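Local structure of cytoplasmic export protein 1 (Saccharomyces cerevisiae, 3VWA) at residues V433-T437 with D471-P476. The protein binds tRNA and works in the nuclear tRNA export machinery, where it may collect tRNAs from export receptors and deliver them, once aminoacylated, to translation. Sequence-based numbering, arbitrary orientation.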
loop_
_atom_site.group_PDB
_atom_site.type_symbol
_atom_site.label_atom_id
_atom_site.label_comp_id
_atom_site.label_asym_id
_atom_site.label_seq_id
_atom_site.Cartn_x
_atom_site.Cartn_y
_atom_site.Cartn_z
ATOM N N VAL A 433 16.091 -32.380 -14.765
ATOM C CA VAL A 433 14.940 -33.281 -14.789
ATOM C C VAL A 433 13.703 -32.588 -14.223
ATOM O O VAL A 433 12.559 -32.804 -14.685
ATOM C CB VAL A 433 15.227 -34.623 -14.051
ATOM C CG1 VAL A 433 15.451 -34.397 -12.554
ATOM C CG2 VAL A 433 14.087 -35.626 -14.257
ATOM N N GLU A 434 13.933 -31.739 -13.229
ATOM C CA GLU A 434 12.840 -31.036 -12.588
ATOM C C GLU A 434 12.090 -30.095 -13.611
ATOM O O GLU A 434 10.855 -30.061 -13.666
ATOM C CB GLU A 434 13.354 -30.374 -11.321
ATOM C CG GLU A 434 12.295 -29.954 -10.313
ATOM C CD GLU A 434 11.509 -31.124 -9.732
ATOM O OE1 GLU A 434 12.050 -32.261 -9.691
ATOM O OE2 GLU A 434 10.350 -30.908 -9.310
ATOM N N ILE A 435 12.856 -29.448 -14.470
ATOM C CA ILE A 435 12.356 -28.551 -15.474
ATOM C C ILE A 435 11.643 -29.327 -16.538
ATOM O O ILE A 435 10.572 -28.906 -16.977
ATOM C CB ILE A 435 13.496 -27.683 -16.089
ATOM C CG1 ILE A 435 14.043 -26.722 -15.031
ATOM C CG2 ILE A 435 12.998 -26.887 -17.312
ATOM C CD1 ILE A 435 15.219 -25.848 -15.497
ATOM N N ARG A 436 12.225 -30.456 -16.964
ATOM C CA ARG A 436 11.511 -31.390 -17.870
ATOM C C ARG A 436 10.159 -31.877 -17.366
ATOM O O ARG A 436 9.180 -31.886 -18.144
ATOM C CB ARG A 436 12.390 -32.559 -18.362
ATOM C CG ARG A 436 13.720 -32.031 -19.003
ATOM C CD ARG A 436 14.410 -33.019 -19.901
ATOM N NE ARG A 436 14.639 -34.318 -19.235
ATOM C CZ ARG A 436 15.642 -34.607 -18.403
ATOM N NH1 ARG A 436 15.716 -35.844 -17.904
ATOM N NH2 ARG A 436 16.570 -33.690 -18.081
ATOM N N THR A 437 10.117 -32.277 -16.093
ATOM C CA THR A 437 8.909 -32.754 -15.407
ATOM C C THR A 437 7.851 -31.632 -15.412
ATOM O O THR A 437 6.699 -31.840 -15.857
ATOM C CB THR A 437 9.252 -33.228 -13.961
ATOM O OG1 THR A 437 10.302 -34.213 -14.014
ATOM C CG2 THR A 437 8.038 -33.864 -13.226
ATOM N N ASP A 471 11.277 -39.975 -22.030
ATOM C CA ASP A 471 12.363 -39.327 -21.281
ATOM C C ASP A 471 13.213 -40.440 -20.640
ATOM O O ASP A 471 12.637 -41.449 -20.184
ATOM C CB ASP A 471 11.800 -38.331 -20.236
ATOM C CG ASP A 471 12.875 -37.501 -19.535
ATOM O OD1 ASP A 471 13.104 -36.318 -19.918
ATOM O OD2 ASP A 471 13.494 -37.999 -18.567
ATOM N N PRO A 472 14.556 -40.267 -20.605
ATOM C CA PRO A 472 15.442 -41.206 -19.862
ATOM C C PRO A 472 15.116 -41.286 -18.367
ATOM O O PRO A 472 15.250 -42.345 -17.761
ATOM C CB PRO A 472 16.853 -40.624 -20.041
ATOM C CG PRO A 472 16.687 -39.250 -20.643
ATOM C CD PRO A 472 15.331 -39.250 -21.343
ATOM N N GLN A 473 14.673 -40.186 -17.767
ATOM C CA GLN A 473 14.317 -40.242 -16.364
ATOM C C GLN A 473 12.851 -40.578 -16.155
ATOM O O GLN A 473 12.030 -40.272 -17.009
ATOM C CB GLN A 473 14.708 -38.942 -15.705
ATOM C CG GLN A 473 16.144 -38.585 -16.025
ATOM C CD GLN A 473 17.111 -39.524 -15.364
ATOM O OE1 GLN A 473 16.957 -39.822 -14.186
ATOM N NE2 GLN A 473 18.120 -40.002 -16.118
ATOM N N VAL A 474 12.541 -41.217 -15.021
ATOM C CA VAL A 474 11.193 -41.674 -14.697
ATOM C C VAL A 474 10.239 -40.518 -14.380
ATOM O O VAL A 474 9.048 -40.584 -14.697
ATOM C CB VAL A 474 11.211 -42.731 -13.557
ATOM C CG1 VAL A 474 9.824 -43.024 -12.968
ATOM C CG2 VAL A 474 11.796 -44.030 -14.070
ATOM N N LYS A 475 10.742 -39.442 -13.793
ATOM C CA LYS A 475 9.839 -38.411 -13.297
ATOM C C LYS A 475 8.978 -37.741 -14.399
ATOM O O LYS A 475 7.795 -37.541 -14.174
ATOM C CB LYS A 475 10.564 -37.379 -12.429
ATOM C CG LYS A 475 9.615 -36.539 -11.566
ATOM C CD LYS A 475 10.366 -35.624 -10.577
ATOM C CE LYS A 475 9.405 -34.948 -9.597
ATOM N NZ LYS A 475 10.083 -34.178 -8.509
ATOM N N PRO A 476 9.570 -37.382 -15.555
ATOM C CA PRO A 476 8.817 -36.738 -16.649
ATOM C C PRO A 476 7.839 -37.677 -17.361
ATOM O O PRO A 476 6.815 -37.226 -17.888
ATOM C CB PRO A 476 9.909 -36.250 -17.600
ATOM C CG PRO A 476 11.162 -36.137 -16.693
ATOM C CD PRO A 476 11.028 -37.341 -15.806
#
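R436 reaches across to D471 and grips its carboxylate side-on, NE bonding to OD1 at 2.6 Å and NH1 to OD2 at 3.2 Å. Both bonds are nearly straight and use the syn lone pairs; arginine suits the place because its two donors share one plane, here 12° from that of the carboxylate. The arginine bends at chi3 (-53°), which brings its guanidinium edge to the acid and one face toward V433 CA, which lies off toward its rim. At the other end of the contact, NZ of K475, whose long extended chain can span the gap, meets E434 OE1 at 3.0 Å, also on the syn side, with a weaker bond to OE2. Between the two salt bridges the packing is mostly aliphatic: V433 CG2 sits 3.8 Å from P476 CD, and the T437 hydroxyl oxygen lies against the P476 ring. The contact joins the starts of helices 433-446 and 474-487 in the C-terminal helical array, between the HEAT repeats at 381-419 and 494-530. Proline suits P476 because a first-turn residue needs no backbone N-H donor, and its compact ring is consistent with the close backbones, T437 CA 4.2 Å from P476 CA. Behind this shell, T437 OG1 bonds back to V433 O from above the carbonyl plane, while OG1 and the methyl both lie against K475 CG. Aspartate's short side chain lets D471 face R436 and still form an Asx turn, OD2 accepting from Q473 N at 2.6 Å; an alanine here would probably leave the R436 guanidinium without its counter-charge and the turn before helix 474-487 less fixed. R436 NH2 is tied to D430 O, which steadies the guanidinium from its own side.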